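Local coordinates for protein adenylate isopentenyltransferase (Humulus lupulus, PDB 3A8T) that transfers an isopentenyl group from dimethylallyl diphosphate to ATP, ADP or AMP, a reaction of cytokinin biosynthesis in hop, at residues K39-K53 / Y173-L187. Numbering follows the deposited sequence.
Sequences KEKLLVLMGATGTGK and YDCCFLWVDVSVKVL. With PO4 (phosphate ion), chain C.
The Tyr173 ring lies alongside Glu40, whose OE1 comes to the ring edge in its plane, 3.9 Å from CE1, with carboxylate and ring only 18° apart. Further along, on the face carrying Val44 and Met46, Phe177 has Cys175 CB over one ring face, while Val44 CB meets its CD1 at 3.7 Å. The bend at the end of the Met46 chain (chi3 -40°) brings CE obliquely to Phe177 CD1 and CB; Met46 SD makes a Met-aromatic contact, 5.4 Å from the Phe177 ring centroid and well off the ring normal. Trp179 has Asp181 CB on one face; its CD1 edge faces Met46 O and Gly47 CA, and NE1 gives a hydrogen bond to a water that also joins Ala48 N to Val180 O.

Strands 41-46 and 174-181 run parallel as neighbours, with strand 132-136 beside 41-46 and 296-300 beside 174-181, and are stitched by seven backbone hydrogen bonds from Asp174 N to Glu40 O through to Val180 N to Met46 O. The other face holds Leu43, Leu45, Cys176 and Leu178, with Leu45 CD2 against Leu178 CD1 at 3.6 Å. At the N-terminal end of the two strands, Lys41 NZ makes a salt bridge with Asp174 OD2 at 3.0 Å, and also bonds Phe336 O and the C-terminal Glu339 O.

Past the strand, the Walker A P-loop begins. Thr51 packs CG2 against Val182 and Leu187, while its OG1 bonds Ala48 O at 2.9 Å in the carbonyl plane. Lys53 NZ bonds the oxygens of Gly47 and Ala48 besides phosphate O3, which also accepts from Lys53 N at 2.8 Å. Gly50 N and Gly52 N hold two further phosphate oxygens. The phosphate, probably from the crystallisation liquor, sits in the P-loop, whose residues belong to the experimentally established ATP site; the loop's amides and lysine would stabilise negative charge, with Val180, Val182 and Leu187 packed against the loop.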
ATOM      1  N   LYS A  39       2.375 -19.858  20.701  1.00 47.79           N
ATOM      2  CA  LYS A  39       2.060 -18.641  19.942  1.00 43.59           C
ATOM      3  C   LYS A  39       3.155 -18.096  19.019  1.00 40.51           C
ATOM      4  O   LYS A  39       4.162 -17.574  19.457  1.00 39.62           O
ATOM      5  CB  LYS A  39       1.582 -17.592  20.931  1.00 42.89           C
ATOM      6  CG  LYS A  39       1.147 -16.315  20.349  1.00 41.96           C
ATOM      7  CD  LYS A  39       0.618 -15.402  21.458  1.00 42.17           C
ATOM      8  CE  LYS A  39      -0.631 -15.979  22.102  1.00 43.11           C
ATOM      9  NZ  LYS A  39      -1.393 -14.966  22.904  1.00 43.01           N
ATOM     10  N   GLU A  40       2.918 -18.256  17.726  1.00 38.41           N
ATOM     11  CA  GLU A  40       3.819 -17.855  16.647  1.00 36.85           C
ATOM     12  C   GLU A  40       4.164 -16.390  16.530  1.00 33.74           C
ATOM     13  O   GLU A  40       3.293 -15.506  16.692  1.00 32.70           O
ATOM     14  CB  GLU A  40       3.255 -18.339  15.304  1.00 38.59           C
ATOM     15  CG  GLU A  40       3.015 -19.824  15.331  1.00 43.12           C
ATOM     16  CD  GLU A  40       2.086 -20.342  14.228  1.00 47.10           C
ATOM     17  OE1 GLU A  40       1.061 -19.655  13.906  1.00 45.46           O
ATOM     18  OE2 GLU A  40       2.387 -21.470  13.718  1.00 49.34           O
ATOM     19  N   LYS A  41       5.450 -16.169  16.213  1.00 30.89           N
ATOM     20  CA  LYS A  41       6.035 -14.854  16.036  1.00 28.18           C
ATOM     21  C   LYS A  41       5.716 -14.300  14.663  1.00 26.88           C
ATOM     22  O   LYS A  41       5.838 -15.002  13.642  1.00 25.98           O
ATOM     23  CB  LYS A  41       7.533 -14.895  16.238  1.00 29.41           C
ATOM     24  CG  LYS A  41       7.970 -15.227  17.684  1.00 32.39           C
ATOM     25  CD  LYS A  41       9.530 -15.231  17.834  1.00 34.50           C
ATOM     26  CE  LYS A  41      10.027 -15.315  19.323  1.00 35.13           C
ATOM     27  NZ  LYS A  41       9.828 -14.021  20.081  1.00 34.75           N
ATOM     28  N   LEU A  42       5.272 -13.050  14.669  1.00 22.42           N
ATOM     29  CA  LEU A  42       4.932 -12.365  13.471  1.00 22.32           C
ATOM     30  C   LEU A  42       5.417 -10.923  13.478  1.00 21.08           C
ATOM     31  O   LEU A  42       5.114 -10.148  14.369  1.00 20.04           O
ATOM     32  CB  LEU A  42       3.412 -12.400  13.241  1.00 23.37           C
ATOM     33  CG  LEU A  42       2.926 -11.557  12.042  1.00 23.62           C
ATOM     34  CD1 LEU A  42       3.363 -12.148  10.667  1.00 20.86           C
ATOM     35  CD2 LEU A  42       1.439 -11.405  12.176  1.00 21.20           C
ATOM     36  N   LEU A  43       6.190 -10.571  12.470  1.00 20.74           N
ATOM     37  CA  LEU A  43       6.677  -9.213  12.371  1.00 19.69           C
ATOM     38  C   LEU A  43       5.632  -8.432  11.596  1.00 18.02           C
ATOM     39  O   LEU A  43       5.136  -8.917  10.568  1.00 19.41           O
ATOM     40  CB  LEU A  43       8.011  -9.190  11.644  1.00 19.34           C
ATOM     41  CG  LEU A  43       8.731  -7.856  11.499  1.00 17.87           C
ATOM     42  CD1 LEU A  43       8.913  -7.169  12.887  1.00 16.88           C
ATOM     43  CD2 LEU A  43      10.072  -8.157  10.824  1.00 15.75           C
ATOM     44  N   VAL A  44       5.286  -7.254  12.092  1.00 15.89           N
ATOM     45  CA  VAL A  44       4.284  -6.440  11.438  1.00 16.88           C
ATOM     46  C   VAL A  44       4.856  -5.093  11.034  1.00 18.25           C
ATOM     47  O   VAL A  44       5.316  -4.352  11.857  1.00 19.49           O
ATOM     48  CB  VAL A  44       3.060  -6.254  12.371  1.00 17.03           C
ATOM     49  CG1 VAL A  44       1.976  -5.373  11.681  1.00 13.78           C
ATOM     50  CG2 VAL A  44       2.531  -7.630  12.775  1.00 14.57           C
ATOM     51  N   LEU A  45       4.861  -4.804   9.744  1.00 20.58           N
ATOM     52  CA  LEU A  45       5.405  -3.547   9.261  1.00 22.96           C
ATOM     53  C   LEU A  45       4.236  -2.661   8.935  1.00 24.49           C
ATOM     54  O   LEU A  45       3.476  -2.963   8.013  1.00 27.43           O
ATOM     55  CB  LEU A  45       6.318  -3.724   8.014  1.00 22.85           C
ATOM     56  CG  LEU A  45       7.514  -4.708   8.105  1.00 23.03           C
ATOM     57  CD1 LEU A  45       8.513  -4.394   7.056  1.00 18.51           C
ATOM     58  CD2 LEU A  45       8.128  -4.726   9.484  1.00 21.56           C
ATOM     59  N   MET A  46       4.112  -1.583   9.711  1.00 24.61           N
ATOM     60  CA  MET A  46       3.048  -0.601   9.624  1.00 25.82           C
ATOM     61  C   MET A  46       3.433   0.831   9.227  1.00 25.51           C
ATOM     62  O   MET A  46       4.586   1.273   9.366  1.00 25.17           O
ATOM     63  CB  MET A  46       2.329  -0.523  10.960  1.00 29.59           C
ATOM     64  CG  MET A  46       1.326  -1.636  11.200  1.00 35.84           C
ATOM     65  SD  MET A  46       0.514  -1.427  12.824  1.00 42.44           S
ATOM     66  CE  MET A  46       1.936  -0.945  13.621  1.00 38.79           C
ATOM     67  N   GLY A  47       2.430   1.557   8.754  1.00 22.36           N
ATOM     68  CA  GLY A  47       2.628   2.925   8.339  1.00 22.08           C
ATOM     69  C   GLY A  47       1.686   3.303   7.199  1.00 21.91           C
ATOM     70  O   GLY A  47       1.076   2.444   6.535  1.00 20.22           O
ATOM     71  N   ALA A  48       1.541   4.602   7.003  1.00 19.81           N
ATOM     72  CA  ALA A  48       0.706   5.105   5.934  1.00 20.75           C
ATOM     73  C   ALA A  48       1.293   4.666   4.585  1.00 22.60           C
ATOM     74  O   ALA A  48       2.438   4.185   4.514  1.00 23.36           O
ATOM     75  CB  ALA A  48       0.623   6.641   5.993  1.00 16.55           C
ATOM     76  N   THR A  49       0.473   4.844   3.540  1.00 23.52           N
ATOM     77  CA  THR A  49       0.781   4.552   2.152  1.00 25.58           C
ATOM     78  C   THR A  49       2.053   5.253   1.705  1.00 27.01           C
ATOM     79  O   THR A  49       2.235   6.442   1.940  1.00 28.93           O
ATOM     80  CB  THR A  49      -0.362   5.031   1.255  1.00 27.28           C
ATOM     81  OG1 THR A  49       0.035   4.986  -0.125  1.00 29.03           O
ATOM     82  CG2 THR A  49      -0.771   6.464   1.640  1.00 29.71           C
ATOM     83  N   GLY A  50       2.941   4.507   1.065  1.00 28.29           N
ATOM     84  CA  GLY A  50       4.166   5.087   0.588  1.00 27.12           C
ATOM     85  C   GLY A  50       5.232   5.369   1.621  1.00 29.17           C
ATOM     86  O   GLY A  50       6.192   6.059   1.279  1.00 33.56           O
ATOM     87  N   THR A  51       5.137   4.863   2.850  1.00 25.73           N
ATOM     88  CA  THR A  51       6.209   5.143   3.792  1.00 22.22           C
ATOM     89  C   THR A  51       7.441   4.180   3.653  1.00 21.68           C
ATOM     90  O   THR A  51       8.311   4.167   4.492  1.00 19.28           O
ATOM     91  CB  THR A  51       5.728   5.116   5.270  1.00 20.67           C
ATOM     92  OG1 THR A  51       5.089   3.873   5.530  1.00 17.68           O
ATOM     93  CG2 THR A  51       4.816   6.288   5.592  1.00 15.19           C
ATOM     94  N   GLY A  52       7.521   3.408   2.581  1.00 21.43           N
ATOM     95  CA  GLY A  52       8.669   2.530   2.417  1.00 19.74           C
ATOM     96  C   GLY A  52       8.579   1.191   3.137  1.00 21.21           C
ATOM     97  O   GLY A  52       9.603   0.604   3.431  1.00 20.83           O
ATOM     98  N   LYS A  53       7.365   0.718   3.437  1.00 20.78           N
ATOM     99  CA  LYS A  53       7.207  -0.550   4.099  1.00 21.59           C
ATOM    100  C   LYS A  53       7.679  -1.751   3.287  1.00 21.44           C
ATOM    101  O   LYS A  53       8.346  -2.640   3.812  1.00 21.53           O
ATOM    102  CB  LYS A  53       5.773  -0.737   4.512  1.00 22.13           C
ATOM    103  CG  LYS A  53       5.474  -0.084   5.845  1.00 24.60           C
ATOM    104  CD  LYS A  53       4.088   0.533   5.870  1.00 25.81           C
ATOM    105  CE  LYS A  53       3.083  -0.086   4.862  1.00 24.41           C
ATOM    106  NZ  LYS A  53       2.487   1.086   4.120  1.00 21.41           N
ATOM    107  N   TYR A 173      -1.045 -13.634  17.777  1.00 32.55           N
ATOM    108  CA  TYR A 173       0.353 -13.943  17.661  1.00 30.64           C
ATOM    109  C   TYR A 173       1.243 -13.175  18.623  1.00 30.73           C
ATOM    110  O   TYR A 173       0.811 -12.344  19.395  1.00 30.54           O
ATOM    111  CB  TYR A 173       0.810 -13.638  16.238  1.00 30.49           C
ATOM    112  CG  TYR A 173      -0.019 -14.267  15.157  1.00 29.75           C
ATOM    113  CD1 TYR A 173       0.067 -15.627  14.874  1.00 27.86           C
ATOM    114  CD2 TYR A 173      -0.958 -13.509  14.458  1.00 30.41           C
ATOM    115  CE1 TYR A 173      -0.780 -16.213  13.915  1.00 27.44           C
ATOM    116  CE2 TYR A 173      -1.803 -14.083  13.520  1.00 28.08           C
ATOM    117  CZ  TYR A 173      -1.711 -15.425  13.249  1.00 27.64           C
ATOM    118  OH  TYR A 173      -2.525 -15.937  12.273  1.00 26.88           O
ATOM    119  N   ASP A 174       2.520 -13.481  18.550  1.00 30.25           N
ATOM    120  CA  ASP A 174       3.533 -12.816  19.324  1.00 29.12           C
ATOM    121  C   ASP A 174       4.071 -11.802  18.303  1.00 27.81           C
ATOM    122  O   ASP A 174       4.941 -12.119  17.483  1.00 25.94           O
ATOM    123  CB  ASP A 174       4.608 -13.835  19.675  1.00 31.77           C
ATOM    124  CG  ASP A 174       5.755 -13.229  20.416  1.00 33.48           C
ATOM    125  OD1 ASP A 174       5.553 -12.157  21.041  1.00 34.47           O
ATOM    126  OD2 ASP A 174       6.846 -13.845  20.395  1.00 35.72           O
ATOM    127  N   CYS A 175       3.545 -10.589  18.356  1.00 26.64           N
ATOM    128  CA  CYS A 175       3.912  -9.553  17.401  1.00 27.57           C
ATOM    129  C   CYS A 175       5.016  -8.558  17.735  1.00 27.32           C
ATOM    130  O   CYS A 175       5.216  -8.190  18.884  1.00 27.36           O
ATOM    131  CB  CYS A 175       2.676  -8.716  17.068  1.00 28.86           C
ATOM    132  SG  CYS A 175       1.290  -9.585  16.480  1.00 31.37           S
ATOM    133  N   CYS A 176       5.715  -8.114  16.695  1.00 26.37           N
ATOM    134  CA  CYS A 176       6.716  -7.061  16.807  1.00 24.73           C
ATOM    135  C   CYS A 176       6.155  -6.108  15.744  1.00 24.20           C
ATOM    136  O   CYS A 176       5.897  -6.509  14.621  1.00 23.70           O
ATOM    137  CB  CYS A 176       8.117  -7.538  16.422  1.00 25.57           C
ATOM    138  SG  CYS A 176       9.352  -6.202  16.369  1.00 29.67           S
ATOM    139  N   PHE A 177       5.942  -4.855  16.122  1.00 23.78           N
ATOM    140  CA  PHE A 177       5.363  -3.873  15.238  1.00 21.32           C
ATOM    141  C   PHE A 177       6.362  -2.819  14.869  1.00 21.41           C
ATOM    142  O   PHE A 177       6.796  -2.088  15.730  1.00 21.56           O
ATOM    143  CB  PHE A 177       4.220  -3.136  15.933  1.00 22.32           C
ATOM    144  CG  PHE A 177       3.074  -3.994  16.344  1.00 20.31           C
ATOM    145  CD1 PHE A 177       2.130  -4.412  15.416  1.00 20.84           C
ATOM    146  CD2 PHE A 177       2.909  -4.364  17.679  1.00 20.26           C
ATOM    147  CE1 PHE A 177       1.031  -5.190  15.802  1.00 19.84           C
ATOM    148  CE2 PHE A 177       1.816  -5.146  18.084  1.00 19.01           C
ATOM    149  CZ  PHE A 177       0.879  -5.558  17.141  1.00 21.10           C
ATOM    150  N   LEU A 178       6.748  -2.727  13.608  1.00 21.84           N
ATOM    151  CA  LEU A 178       7.641  -1.651  13.211  1.00 21.46           C
ATOM    152  C   LEU A 178       6.701  -0.667  12.513  1.00 23.26           C
ATOM    153  O   LEU A 178       5.944  -1.060  11.618  1.00 24.19           O
ATOM    154  CB  LEU A 178       8.696  -2.107  12.223  1.00 20.29           C
ATOM    155  CG  LEU A 178       9.653  -3.183  12.726  1.00 22.40           C
ATOM    156  CD1 LEU A 178      10.691  -3.541  11.673  1.00 19.23           C
ATOM    157  CD2 LEU A 178      10.310  -2.667  13.980  1.00 22.77           C
ATOM    158  N   TRP A 179       6.728   0.580  12.955  1.00 22.11           N
ATOM    159  CA  TRP A 179       5.902   1.615  12.369  1.00 24.16           C
ATOM    160  C   TRP A 179       6.845   2.638  11.712  1.00 24.46           C
ATOM    161  O   TRP A 179       7.633   3.293  12.401  1.00 23.92           O
ATOM    162  CB  TRP A 179       5.018   2.269  13.451  1.00 24.82           C
ATOM    163  CG  TRP A 179       4.388   3.576  13.078  1.00 26.11           C
ATOM    164  CD1 TRP A 179       3.926   3.953  11.847  1.00 28.60           C
ATOM    165  CD2 TRP A 179       4.085   4.662  13.957  1.00 27.06           C
ATOM    166  NE1 TRP A 179       3.358   5.208  11.911  1.00 27.41           N
ATOM    167  CE2 TRP A 179       3.444   5.661  13.191  1.00 25.86           C
ATOM    168  CE3 TRP A 179       4.304   4.894  15.320  1.00 28.40           C
ATOM    169  CZ2 TRP A 179       3.017   6.866  13.740  1.00 30.41           C
ATOM    170  CZ3 TRP A 179       3.883   6.102  15.870  1.00 28.97           C
ATOM    171  CH2 TRP A 179       3.247   7.073  15.086  1.00 29.93           C
ATOM    172  N   VAL A 180       6.784   2.728  10.373  1.00 24.38           N
ATOM    173  CA  VAL A 180       7.617   3.668   9.631  1.00 24.50           C
ATOM    174  C   VAL A 180       6.848   4.968   9.517  1.00 24.78           C
ATOM    175  O   VAL A 180       5.804   5.030   8.902  1.00 26.07           O
ATOM    176  CB  VAL A 180       8.018   3.132   8.197  1.00 24.17           C
ATOM    177  CG1 VAL A 180       8.973   4.087   7.529  1.00 23.02           C
ATOM    178  CG2 VAL A 180       8.704   1.787   8.328  1.00 24.09           C
ATOM    179  N   ASP A 181       7.366   6.005  10.145  1.00 25.15           N
ATOM    180  CA  ASP A 181       6.693   7.274  10.155  1.00 25.60           C
ATOM    181  C   ASP A 181       7.448   8.334   9.330  1.00 24.52           C
ATOM    182  O   ASP A 181       8.678   8.334   9.216  1.00 20.49           O
ATOM    183  CB  ASP A 181       6.513   7.664  11.634  1.00 29.00           C
ATOM    184  CG  ASP A 181       5.725   8.967  11.843  1.00 32.48           C
ATOM    185  OD1 ASP A 181       4.589   9.137  11.302  1.00 35.14           O
ATOM    186  OD2 ASP A 181       6.250   9.815  12.591  1.00 33.05           O
ATOM    187  N   VAL A 182       6.672   9.229   8.737  1.00 24.79           N
ATOM    188  CA  VAL A 182       7.197  10.302   7.927  1.00 23.99           C
ATOM    189  C   VAL A 182       6.416  11.568   8.293  1.00 26.92           C
ATOM    190  O   VAL A 182       5.209  11.509   8.504  1.00 29.12           O
ATOM    191  CB  VAL A 182       6.972   9.969   6.449  1.00 23.17           C
ATOM    192  CG1 VAL A 182       7.449  11.089   5.558  1.00 19.47           C
ATOM    193  CG2 VAL A 182       7.723   8.691   6.123  1.00 21.22           C
ATOM    194  N   SER A 183       7.061  12.713   8.416  1.00 27.43           N
ATOM    195  CA  SER A 183       6.270  13.880   8.713  1.00 29.84           C
ATOM    196  C   SER A 183       5.213  14.080   7.613  1.00 30.60           C
ATOM    197  O   SER A 183       5.494  13.876   6.448  1.00 29.94           O
ATOM    198  CB  SER A 183       7.174  15.076   8.803  1.00 30.84           C
ATOM    199  OG  SER A 183       7.822  15.020  10.062  1.00 36.82           O
ATOM    200  N   VAL A 184       3.995  14.467   7.985  1.00 31.80           N
ATOM    201  CA  VAL A 184       2.942  14.643   6.993  1.00 32.78           C
ATOM    202  C   VAL A 184       3.360  15.430   5.767  1.00 31.69           C
ATOM    203  O   VAL A 184       3.218  14.948   4.644  1.00 30.74           O
ATOM    204  CB  VAL A 184       1.648  15.281   7.603  1.00 35.63           C
ATOM    205  CG1 VAL A 184       0.850  14.197   8.330  1.00 37.06           C
ATOM    206  CG2 VAL A 184       1.987  16.420   8.560  1.00 35.37           C
ATOM    207  N   LYS A 185       3.900  16.621   5.976  1.00 31.03           N
ATOM    208  CA  LYS A 185       4.328  17.432   4.840  1.00 29.98           C
ATOM    209  C   LYS A 185       5.282  16.704   3.898  1.00 27.62           C
ATOM    210  O   LYS A 185       5.111  16.741   2.706  1.00 27.97           O
ATOM    211  CB  LYS A 185       4.978  18.739   5.295  1.00 29.34           C
ATOM    212  CG  LYS A 185       5.056  19.742   4.167  1.00 32.42           C
ATOM    213  CD  LYS A 185       3.714  19.747   3.386  1.00 33.36           C
ATOM    214  CE  LYS A 185       3.627  20.820   2.298  1.00 35.46           C
ATOM    215  NZ  LYS A 185       4.776  20.835   1.348  1.00 36.05           N
ATOM    216  N   VAL A 186       6.308  16.059   4.428  1.00 27.91           N
ATOM    217  CA  VAL A 186       7.220  15.339   3.556  1.00 25.26           C
ATOM    218  C   VAL A 186       6.487  14.196   2.840  1.00 24.52           C
ATOM    219  O   VAL A 186       6.670  13.987   1.646  1.00 24.51           O
ATOM    220  CB  VAL A 186       8.409  14.803   4.368  1.00 25.34           C
ATOM    221  CG1 VAL A 186       9.337  13.931   3.480  1.00 21.73           C
ATOM    222  CG2 VAL A 186       9.170  15.993   4.933  1.00 24.22           C
ATOM    223  N   LEU A 187       5.622  13.503   3.575  1.00 22.69           N
ATOM    224  CA  LEU A 187       4.877  12.381   3.052  1.00 20.64           C
ATOM    225  C   LEU A 187       3.986  12.865   1.934  1.00 22.79           C
ATOM    226  O   LEU A 187       3.993  12.334   0.840  1.00 24.88           O
ATOM    227  CB  LEU A 187       4.079  11.732   4.161  1.00 16.67           C
ATOM    228  CG  LEU A 187       3.329  10.455   3.755  1.00 16.16           C
ATOM    229  CD1 LEU A 187       4.293   9.450   3.152  1.00 10.55           C
ATOM    230  CD2 LEU A 187       2.563   9.907   4.966  1.00 12.06           C
TER
HETATM  231  P   PO4 C 900       4.702   1.274   1.044  1.00 33.21           P
HETATM  232  O1  PO4 C 900       4.871  -0.191   0.806  1.00 29.63           O
HETATM  233  O2  PO4 C 900       3.350   1.692   0.566  1.00 33.60           O
HETATM  234  O3  PO4 C 900       4.837   1.568   2.497  1.00 28.62           O
HETATM  235  O4  PO4 C 900       5.745   2.017   0.301  1.00 30.79           O
HETATM  236  O   HOH W   1       6.217 -16.587  20.780  1.00 48.21           O
HETATM  237  O   HOH W   2       3.084   6.161   8.948  1.00  9.43           O